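Local coordinates for mitochondrial RNA-binding protein 1 (PDB 2GIA) that binds guide RNA together with its partner MRP2 and, in trypanosome mitochondrial RNA editing, acts as an RNA matchmaker, at residues B[85-90]-B[96-101]; B[110-115]-B[119-124]. One frame throughout, in Å; residues are numbered along the deposited sequence.

How the contacts relate
Both contacts belong to one five-stranded antiparallel sheet, and they follow each other along the chain: contact 1 (85-90 with 96-101) is closed before contact 2 (110-115 with 119-124) begins. Each is a hairpin, and the two lie toward opposite borders of the sheet, since strands 87-91 and 111-112 are its outermost strands within this chain; their centres are about 16 Å apart. They nevertheless meet. The side chain of Leu97 packs against Val112 and Trp123, and Thr96 O lies 2.9 Å from Lys111 N, probably hydrogen-bonded. Contact 1 lies against helix 71-81, whereas contact 2 reaches strand 65-68, and together they connect the helix-covered side with the four-stranded sheet.

Contact 1: B[85-90]-B[96-101]; sequences VPRHRM and TLDFEK
Two arginines converge on the single carboxylate of Asp98 with their guanidinium groups layered face to face, Arg87 NH2 sitting 3.5 Å above the plane of Arg89 and over its centre. Arg89 holds Asp98 side-on: NE gives a nearly straight bond of 2.6 Å to the syn lone pair of OD1, and NH2 reaches OD2 at 2.8 Å, with guanidinium and carboxylate almost coplanar (20°). Arg87 joins differently. Its chain bends at chi3 (92°), which lays the guanidinium over OD2; NE is 3.3 Å from that oxygen, but no N-H points at it, leaving a purely electrostatic salt bridge. The network rides on one face of an antiparallel beta hairpin, in which His88 pairs with Phe99 and Met90 with Leu97 through two backbone hydrogen bonds each, while Arg89 and Asp98 form the non-hydrogen-bonded pair between them. On the other face, Met90 CE touches Phe99 CB at 4.3 Å, and Phe99 packs on Leu77 and Val80 of helix 71-81. His88 stacks on Tyr76 and bonds to Asp73 of that helix. Toward Val85, one water donates to both Pro86 O (2.6 Å) and Lys101 O.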
ATOM      1  N   VAL B  85     -11.154 -14.057   8.176  1.00 26.71           N
ATOM      2  CA  VAL B  85     -12.500 -14.450   8.586  1.00 33.24           C
ATOM      3  C   VAL B  85     -13.164 -15.000   7.345  1.00 31.92           C
ATOM      4  O   VAL B  85     -12.944 -14.506   6.231  1.00 29.54           O
ATOM      5  CB  VAL B  85     -13.319 -13.315   9.164  1.00 42.39           C
ATOM      6  CG1 VAL B  85     -12.815 -13.003  10.560  1.00 49.74           C
ATOM      7  CG2 VAL B  85     -13.249 -12.121   8.276  1.00 32.48           C
ATOM      8  N   PRO B  86     -13.993 -16.030   7.512  1.00 30.09           N
ATOM      9  CA  PRO B  86     -14.614 -16.581   6.309  1.00 33.82           C
ATOM     10  C   PRO B  86     -15.850 -15.875   5.787  1.00 35.46           C
ATOM     11  O   PRO B  86     -16.155 -15.976   4.598  1.00 38.68           O
ATOM     12  CB  PRO B  86     -14.900 -18.024   6.701  1.00 37.00           C
ATOM     13  CG  PRO B  86     -15.272 -17.882   8.166  1.00 37.61           C
ATOM     14  CD  PRO B  86     -14.202 -16.901   8.684  1.00 38.61           C
ATOM     15  N   ARG B  87     -16.525 -15.134   6.653  1.00 28.40           N
ATOM     16  CA  ARG B  87     -17.745 -14.472   6.256  1.00 26.96           C
ATOM     17  C   ARG B  87     -17.990 -13.306   7.173  1.00 28.80           C
ATOM     18  O   ARG B  87     -17.684 -13.363   8.362  1.00 32.35           O
ATOM     19  CB  ARG B  87     -18.949 -15.456   6.393  1.00 29.74           C
ATOM     20  CG  ARG B  87     -20.392 -14.896   6.036  1.00 34.55           C
ATOM     21  CD  ARG B  87     -21.601 -15.926   6.322  1.00 40.60           C
ATOM     22  NE  ARG B  87     -22.224 -15.804   7.670  1.00 35.16           N
ATOM     23  CZ  ARG B  87     -23.141 -16.637   8.179  1.00 52.13           C
ATOM     24  NH1 ARG B  87     -23.587 -17.681   7.469  1.00 45.91           N
ATOM     25  NH2 ARG B  87     -23.602 -16.454   9.425  1.00 49.18           N
ATOM     26  N   HIS B  88     -18.552 -12.236   6.637  1.00 21.12           N
ATOM     27  CA  HIS B  88     -18.900 -11.132   7.518  1.00 24.23           C
ATOM     28  C   HIS B  88     -20.398 -10.857   7.290  1.00 26.26           C
ATOM     29  O   HIS B  88     -20.817 -10.639   6.145  1.00 19.18           O
ATOM     30  CB  HIS B  88     -18.086  -9.873   7.210  1.00 25.04           C
ATOM     31  CG  HIS B  88     -18.531  -8.672   8.006  1.00 20.60           C
ATOM     32  ND1 HIS B  88     -18.682  -8.720   9.375  1.00 22.02           N
ATOM     33  CD2 HIS B  88     -18.826  -7.407   7.638  1.00 21.23           C
ATOM     34  CE1 HIS B  88     -19.054  -7.535   9.818  1.00 18.19           C
ATOM     35  NE2 HIS B  88     -19.147  -6.713   8.789  1.00 20.64           N
ATOM     36  N   ARG B  89     -21.191 -10.889   8.365  1.00 19.66           N
ATOM     37  CA  ARG B  89     -22.617 -10.615   8.254  1.00 20.15           C
ATOM     38  C   ARG B  89     -22.896  -9.197   8.750  1.00 22.44           C
ATOM     39  O   ARG B  89     -22.411  -8.792   9.773  1.00 24.02           O
ATOM     40  CB  ARG B  89     -23.443 -11.642   9.081  1.00 20.47           C
ATOM     41  CG  ARG B  89     -24.924 -11.219   9.203  1.00 30.66           C
ATOM     42  CD  ARG B  89     -25.836 -12.408   9.490  1.00 34.39           C
ATOM     43  NE  ARG B  89     -25.785 -13.382   8.401  1.00 29.70           N
ATOM     44  CZ  ARG B  89     -26.490 -14.510   8.373  1.00 32.84           C
ATOM     45  NH1 ARG B  89     -27.320 -14.800   9.372  1.00 30.58           N
ATOM     46  NH2 ARG B  89     -26.315 -15.387   7.396  1.00 24.74           N
ATOM     47  N   MET B  90     -23.681  -8.441   8.004  1.00 21.72           N
ATOM     48  CA  MET B  90     -24.004  -7.081   8.389  1.00 21.02           C
ATOM     49  C   MET B  90     -25.509  -6.957   8.456  1.00 28.06           C
ATOM     50  O   MET B  90     -26.200  -7.262   7.487  1.00 21.36           O
ATOM     51  CB  MET B  90     -23.440  -6.131   7.328  1.00 24.17           C
ATOM     52  CG  MET B  90     -21.898  -6.139   7.316  1.00 21.36           C
ATOM     53  SD  MET B  90     -21.286  -5.441   5.797  1.00 25.67           S
ATOM     54  CE  MET B  90     -21.456  -6.793   4.662  1.00 23.00           C
ATOM     55  N   THR B  96     -29.716  -6.871   5.410  1.00 18.26           N
ATOM     56  CA  THR B  96     -29.021  -7.982   6.067  1.00 19.18           C
ATOM     57  C   THR B  96     -28.191  -8.563   4.972  1.00 21.00           C
ATOM     58  O   THR B  96     -28.723  -9.112   4.039  1.00 20.93           O
ATOM     59  CB  THR B  96     -29.971  -9.062   6.637  1.00 27.55           C
ATOM     60  OG1 THR B  96     -30.700  -8.483   7.717  1.00 25.60           O
ATOM     61  CG2 THR B  96     -29.160 -10.233   7.222  1.00 21.39           C
ATOM     62  N   LEU B  97     -26.866  -8.442   5.091  1.00 18.78           N
ATOM     63  CA  LEU B  97     -25.996  -8.884   4.013  1.00 16.52           C
ATOM     64  C   LEU B  97     -24.815  -9.660   4.518  1.00 16.58           C
ATOM     65  O   LEU B  97     -24.223  -9.315   5.544  1.00 19.72           O
ATOM     66  CB  LEU B  97     -25.453  -7.639   3.229  1.00 19.25           C
ATOM     67  CG  LEU B  97     -26.391  -6.848   2.319  1.00 20.46           C
ATOM     68  CD1 LEU B  97     -25.731  -5.538   1.750  1.00 21.76           C
ATOM     69  CD2 LEU B  97     -26.785  -7.786   1.196  1.00 21.35           C
ATOM     70  N   ASP B  98     -24.467 -10.710   3.783  1.00 15.62           N
ATOM     71  CA  ASP B  98     -23.273 -11.495   4.088  1.00 18.78           C
ATOM     72  C   ASP B  98     -22.262 -11.245   2.975  1.00 17.52           C
ATOM     73  O   ASP B  98     -22.633 -11.205   1.777  1.00 17.72           O
ATOM     74  CB  ASP B  98     -23.554 -13.019   4.052  1.00 18.82           C
ATOM     75  CG  ASP B  98     -24.197 -13.537   5.342  1.00 27.82           C
ATOM     76  OD1 ASP B  98     -24.441 -12.723   6.243  1.00 24.58           O
ATOM     77  OD2 ASP B  98     -24.460 -14.752   5.435  1.00 26.76           O
ATOM     78  N   PHE B  99     -20.991 -11.162   3.347  1.00 15.70           N
ATOM     79  CA  PHE B  99     -19.944 -11.040   2.337  1.00 14.01           C
ATOM     80  C   PHE B  99     -19.011 -12.237   2.591  1.00 12.74           C
ATOM     81  O   PHE B  99     -18.506 -12.413   3.726  1.00 16.38           O
ATOM     82  CB  PHE B  99     -19.132  -9.729   2.534  1.00 11.63           C
ATOM     83  CG  PHE B  99     -18.010  -9.563   1.542  1.00 21.95           C
ATOM     84  CD1 PHE B  99     -16.683  -9.748   1.929  1.00 18.47           C
ATOM     85  CD2 PHE B  99     -18.292  -9.166   0.209  1.00 17.31           C
ATOM     86  CE1 PHE B  99     -15.631  -9.534   1.000  1.00 13.38           C
ATOM     87  CE2 PHE B  99     -17.256  -8.947  -0.738  1.00 20.29           C
ATOM     88  CZ  PHE B  99     -15.912  -9.128  -0.347  1.00 15.66           C
ATOM     89  N   GLU B 100     -18.741 -13.043   1.554  1.00 14.91           N
ATOM     90  CA  GLU B 100     -17.837 -14.175   1.771  1.00 15.93           C
ATOM     91  C   GLU B 100     -16.975 -14.445   0.553  1.00 19.68           C
ATOM     92  O   GLU B 100     -17.301 -14.017  -0.567  1.00 17.51           O
ATOM     93  CB  GLU B 100     -18.621 -15.435   2.146  1.00 23.48           C
ATOM     94  CG  GLU B 100     -19.776 -15.743   1.234  1.00 30.01           C
ATOM     95  CD  GLU B 100     -20.718 -16.780   1.889  1.00 37.98           C
ATOM     96  OE1 GLU B 100     -21.922 -16.568   1.873  1.00 28.06           O
ATOM     97  OE2 GLU B 100     -20.244 -17.803   2.423  1.00 36.48           O
ATOM     98  N   LYS B 101     -15.877 -15.156   0.767  1.00 19.15           N
ATOM     99  CA  LYS B 101     -14.939 -15.453  -0.322  1.00 25.11           C
ATOM    100  C   LYS B 101     -15.299 -16.795  -0.914  1.00 31.95           C
ATOM    101  O   LYS B 101     -15.575 -17.733  -0.168  1.00 31.68           O
ATOM    102  CB  LYS B 101     -13.490 -15.462   0.211  1.00 23.25           C
ATOM    103  CG  LYS B 101     -12.388 -15.621  -0.883  1.00 25.52           C
ATOM    104  CD  LYS B 101     -11.026 -15.217  -0.328  1.00 26.44           C
ATOM    105  CE  LYS B 101      -9.961 -15.127  -1.431  1.00 23.68           C
ATOM    106  NZ  LYS B 101      -8.729 -14.584  -0.817  1.00 24.07           N
TER
HETATM  107  O   HOH W   1     -15.275 -17.339   2.617  1.00 42.01           O

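Contact 2: B[110-115]-B[119-124]; sequences GKVHRV and RMEDWS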
ATOM      1  N   GLY B 110     -28.032 -11.061   0.332  1.00 19.77           N
ATOM      2  CA  GLY B 110     -28.965 -10.997   1.451  1.00 19.85           C
ATOM      3  C   GLY B 110     -30.245 -10.273   1.092  1.00 17.54           C
ATOM      4  O   GLY B 110     -30.695 -10.278  -0.062  1.00 20.37           O
ATOM      5  N   LYS B 111     -30.788  -9.574   2.079  1.00 17.44           N
ATOM      6  CA  LYS B 111     -32.043  -8.848   1.915  1.00 24.07           C
ATOM      7  C   LYS B 111     -31.794  -7.341   1.889  1.00 20.45           C
ATOM      8  O   LYS B 111     -31.098  -6.822   2.750  1.00 22.12           O
ATOM      9  CB  LYS B 111     -32.959  -9.208   3.094  1.00 23.67           C
ATOM     10  CG  LYS B 111     -33.384 -10.700   3.063  1.00 32.57           C
ATOM     11  CD  LYS B 111     -34.462 -11.030   4.086  1.00 38.93           C
ATOM     12  CE  LYS B 111     -35.005 -12.465   3.885  1.00 39.62           C
ATOM     13  NZ  LYS B 111     -35.557 -12.696   2.494  1.00 34.51           N
ATOM     14  N   VAL B 112     -32.380  -6.648   0.925  1.00 19.35           N
ATOM     15  CA  VAL B 112     -32.190  -5.189   0.816  1.00 18.82           C
ATOM     16  C   VAL B 112     -33.500  -4.635   0.253  1.00 23.23           C
ATOM     17  O   VAL B 112     -34.381  -5.389  -0.146  1.00 23.79           O
ATOM     18  CB  VAL B 112     -31.121  -4.824  -0.254  1.00 20.02           C
ATOM     19  CG1 VAL B 112     -29.772  -5.451   0.123  1.00 19.83           C
ATOM     20  CG2 VAL B 112     -31.551  -5.376  -1.653  1.00 19.75           C
ATOM     21  N   HIS B 113     -33.634  -3.324   0.190  1.00 25.49           N
ATOM     22  CA  HIS B 113     -34.844  -2.828  -0.476  1.00 29.30           C
ATOM     23  C   HIS B 113     -34.387  -1.864  -1.558  1.00 31.54           C
ATOM     24  O   HIS B 113     -33.260  -1.366  -1.483  1.00 27.49           O
ATOM     25  CB  HIS B 113     -35.775  -2.174   0.540  1.00 33.57           C
ATOM     26  CG  HIS B 113     -35.158  -1.061   1.315  1.00 36.48           C
ATOM     27  ND1 HIS B 113     -34.894   0.173   0.759  1.00 47.54           N
ATOM     28  CD2 HIS B 113     -34.789  -0.981   2.616  1.00 39.85           C
ATOM     29  CE1 HIS B 113     -34.387   0.972   1.689  1.00 47.31           C
ATOM     30  NE2 HIS B 113     -34.313   0.297   2.822  1.00 42.08           N
ATOM     31  N   ARG B 114     -35.193  -1.668  -2.602  1.00 25.39           N
ATOM     32  CA  ARG B 114     -34.835  -0.718  -3.647  1.00 35.88           C
ATOM     33  C   ARG B 114     -35.160   0.712  -3.219  1.00 46.43           C
ATOM     34  O   ARG B 114     -35.768   0.926  -2.148  1.00 50.05           O
ATOM     35  CB  ARG B 114     -35.530  -1.077  -4.948  1.00 40.21           C
ATOM     36  CG  ARG B 114     -34.959  -2.353  -5.499  1.00 32.07           C
ATOM     37  CD  ARG B 114     -35.440  -2.774  -6.862  1.00 20.50           C
ATOM     38  NE  ARG B 114     -34.868  -4.099  -7.082  1.00 24.38           N
ATOM     39  CZ  ARG B 114     -33.706  -4.334  -7.682  1.00 24.70           C
ATOM     40  NH1 ARG B 114     -32.961  -3.321  -8.190  1.00 21.96           N
ATOM     41  NH2 ARG B 114     -33.245  -5.583  -7.696  1.00 23.82           N
ATOM     42  N   VAL B 115     -34.731   1.700  -4.007  1.00 45.95           N
ATOM     43  CA  VAL B 115     -34.996   3.092  -3.636  1.00 53.32           C
ATOM     44  C   VAL B 115     -36.489   3.336  -3.561  1.00 52.95           C
ATOM     45  O   VAL B 115     -37.259   2.798  -4.370  1.00 57.54           O
ATOM     46  CB  VAL B 115     -34.425   4.131  -4.635  1.00 43.83           C
ATOM     47  CG1 VAL B 115     -32.946   4.279  -4.442  1.00 58.46           C
ATOM     48  CG2 VAL B 115     -34.780   3.737  -6.052  1.00 45.57           C
ATOM     49  N   ARG B 119     -40.396  -2.688   0.640  1.00 57.49           N
ATOM     50  CA  ARG B 119     -40.584  -4.089   0.262  1.00 54.26           C
ATOM     51  C   ARG B 119     -39.212  -4.774   0.066  1.00 49.40           C
ATOM     52  O   ARG B 119     -38.555  -4.563  -0.950  1.00 49.74           O
ATOM     53  CB  ARG B 119     -41.388  -4.079  -1.028  1.00 58.62           C
ATOM     54  CG  ARG B 119     -41.622  -5.388  -1.731  1.00 69.47           C
ATOM     55  CD  ARG B 119     -42.271  -5.044  -3.075  1.00 76.20           C
ATOM     56  NE  ARG B 119     -43.097  -3.833  -2.958  1.00 83.08           N
ATOM     57  CZ  ARG B 119     -43.639  -3.171  -3.982  1.00 80.48           C
ATOM     58  NH1 ARG B 119     -43.455  -3.587  -5.231  1.00 80.99           N
ATOM     59  NH2 ARG B 119     -44.366  -2.084  -3.755  1.00 80.91           N
ATOM     60  N   MET B 120     -38.794  -5.586   1.036  1.00 40.15           N
ATOM     61  CA  MET B 120     -37.478  -6.257   0.983  1.00 39.41           C
ATOM     62  C   MET B 120     -37.409  -7.329  -0.075  1.00 38.73           C
ATOM     63  O   MET B 120     -38.409  -7.983  -0.355  1.00 34.33           O
ATOM     64  CB  MET B 120     -37.145  -6.908   2.324  1.00 34.17           C
ATOM     65  CG  MET B 120     -37.229  -5.985   3.519  1.00 40.95           C
ATOM     66  SD  MET B 120     -36.032  -4.675   3.470  1.00 46.87           S
ATOM     67  CE  MET B 120     -34.468  -5.621   3.847  1.00 33.58           C
ATOM     68  N   GLU B 121     -36.235  -7.509  -0.679  1.00 25.86           N
ATOM     69  CA  GLU B 121     -36.082  -8.560  -1.678  1.00 28.44           C
ATOM     70  C   GLU B 121     -34.741  -9.279  -1.531  1.00 25.87           C
ATOM     71  O   GLU B 121     -33.791  -8.731  -0.941  1.00 21.41           O
ATOM     72  CB  GLU B 121     -36.222  -8.011  -3.104  1.00 29.32           C
ATOM     73  CG  GLU B 121     -35.233  -7.012  -3.542  1.00 30.54           C
ATOM     74  CD  GLU B 121     -35.550  -6.523  -4.968  1.00 37.76           C
ATOM     75  OE1 GLU B 121     -36.445  -5.666  -5.123  1.00 39.64           O
ATOM     76  OE2 GLU B 121     -34.913  -7.025  -5.923  1.00 42.96           O
ATOM     77  N   ASP B 122     -34.680 -10.494  -2.056  1.00 18.99           N
ATOM     78  CA  ASP B 122     -33.455 -11.283  -1.992  1.00 20.82           C
ATOM     79  C   ASP B 122     -32.553 -10.758  -3.093  1.00 25.65           C
ATOM     80  O   ASP B 122     -32.987 -10.557  -4.225  1.00 25.88           O
ATOM     81  CB  ASP B 122     -33.797 -12.752  -2.173  1.00 22.94           C
ATOM     82  CG  ASP B 122     -34.695 -13.260  -1.030  1.00 33.94           C
ATOM     83  OD1 ASP B 122     -35.771 -13.819  -1.294  1.00 27.39           O
ATOM     84  OD2 ASP B 122     -34.327 -13.055   0.151  1.00 30.32           O
ATOM     85  N   TRP B 123     -31.298 -10.516  -2.750  1.00 21.58           N
ATOM     86  CA  TRP B 123     -30.359  -9.936  -3.712  1.00 21.68           C
ATOM     87  C   TRP B 123     -28.996 -10.656  -3.597  1.00 19.67           C
ATOM     88  O   TRP B 123     -28.615 -11.107  -2.522  1.00 18.23           O
ATOM     89  CB  TRP B 123     -30.190  -8.468  -3.370  1.00 18.59           C
ATOM     90  CG  TRP B 123     -29.259  -7.700  -4.309  1.00 21.98           C
ATOM     91  CD1 TRP B 123     -29.401  -7.519  -5.660  1.00 24.56           C
ATOM     92  CD2 TRP B 123     -28.088  -6.997  -3.932  1.00 24.19           C
ATOM     93  NE1 TRP B 123     -28.374  -6.728  -6.143  1.00 20.33           N
ATOM     94  CE2 TRP B 123     -27.554  -6.394  -5.092  1.00 24.78           C
ATOM     95  CE3 TRP B 123     -27.426  -6.806  -2.713  1.00 24.48           C
ATOM     96  CZ2 TRP B 123     -26.385  -5.616  -5.071  1.00 25.35           C
ATOM     97  CZ3 TRP B 123     -26.263  -6.030  -2.687  1.00 32.50           C
ATOM     98  CH2 TRP B 123     -25.757  -5.449  -3.861  1.00 25.37           C
ATOM     99  N   SER B 124     -28.299 -10.761  -4.718  1.00 17.70           N
ATOM    100  CA  SER B 124     -27.006 -11.422  -4.754  1.00 18.98           C
ATOM    101  C   SER B 124     -26.149 -10.790  -5.854  1.00 19.74           C
ATOM    102  O   SER B 124     -26.647 -10.589  -6.956  1.00 20.62           O
ATOM    103  CB  SER B 124     -27.192 -12.904  -5.097  1.00 24.47           C
ATOM    104  OG  SER B 124     -25.945 -13.514  -5.376  1.00 27.36           O
TER
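Glu121 swings its CG between its own backbone N and carbonyl carbon (chi1 62°) and then runs straight on, while Arg114, with CG beside its backbone N, stays extended as far as NE; the two side chains therefore cross at about a right angle. Arg114 NH2 donates to Glu121 OE2 at 2.8 Å, the oxygen lying near the guanidinium plane but being approached from above the carboxylate plane. A weak bond of 3.0 Å from Arg114 NE to Glu121 OE1 completes the salt bridge, and the planes of the two groups stand 61° apart. Lys111 and Asp122 instead run side by side in the same direction. A bend at chi4 (-57°) turns Lys111 NZ onto the syn side of Asp122 OD2, 2.7 Å away. Beyond the paired backbone, Met120 folds back so that SD meets the edge of the His113 ring, nearly in its plane, and CE lies 4.0 Å from Lys111 CB. ND1 of the same ring donates to Arg114 O, which limits its rotation. All of these side chains belong to a short antiparallel hairpin: Gly110 pairs with Trp123 and Val112 with Glu121, each through two backbone hydrogen bonds. On the face of Val112 and Trp123, Val112 CG2 packs on Trp123 CB at 3.8 Å. Both residues continue onto Leu97 of strand 96-101 and Ile65 of strand 65-68, Trp123 NE1 bonds to Gln41 of strand 36-43, and Arg114 NH1 bonds to the backbone of Arg63, joining the hairpin to the four-stranded sheet.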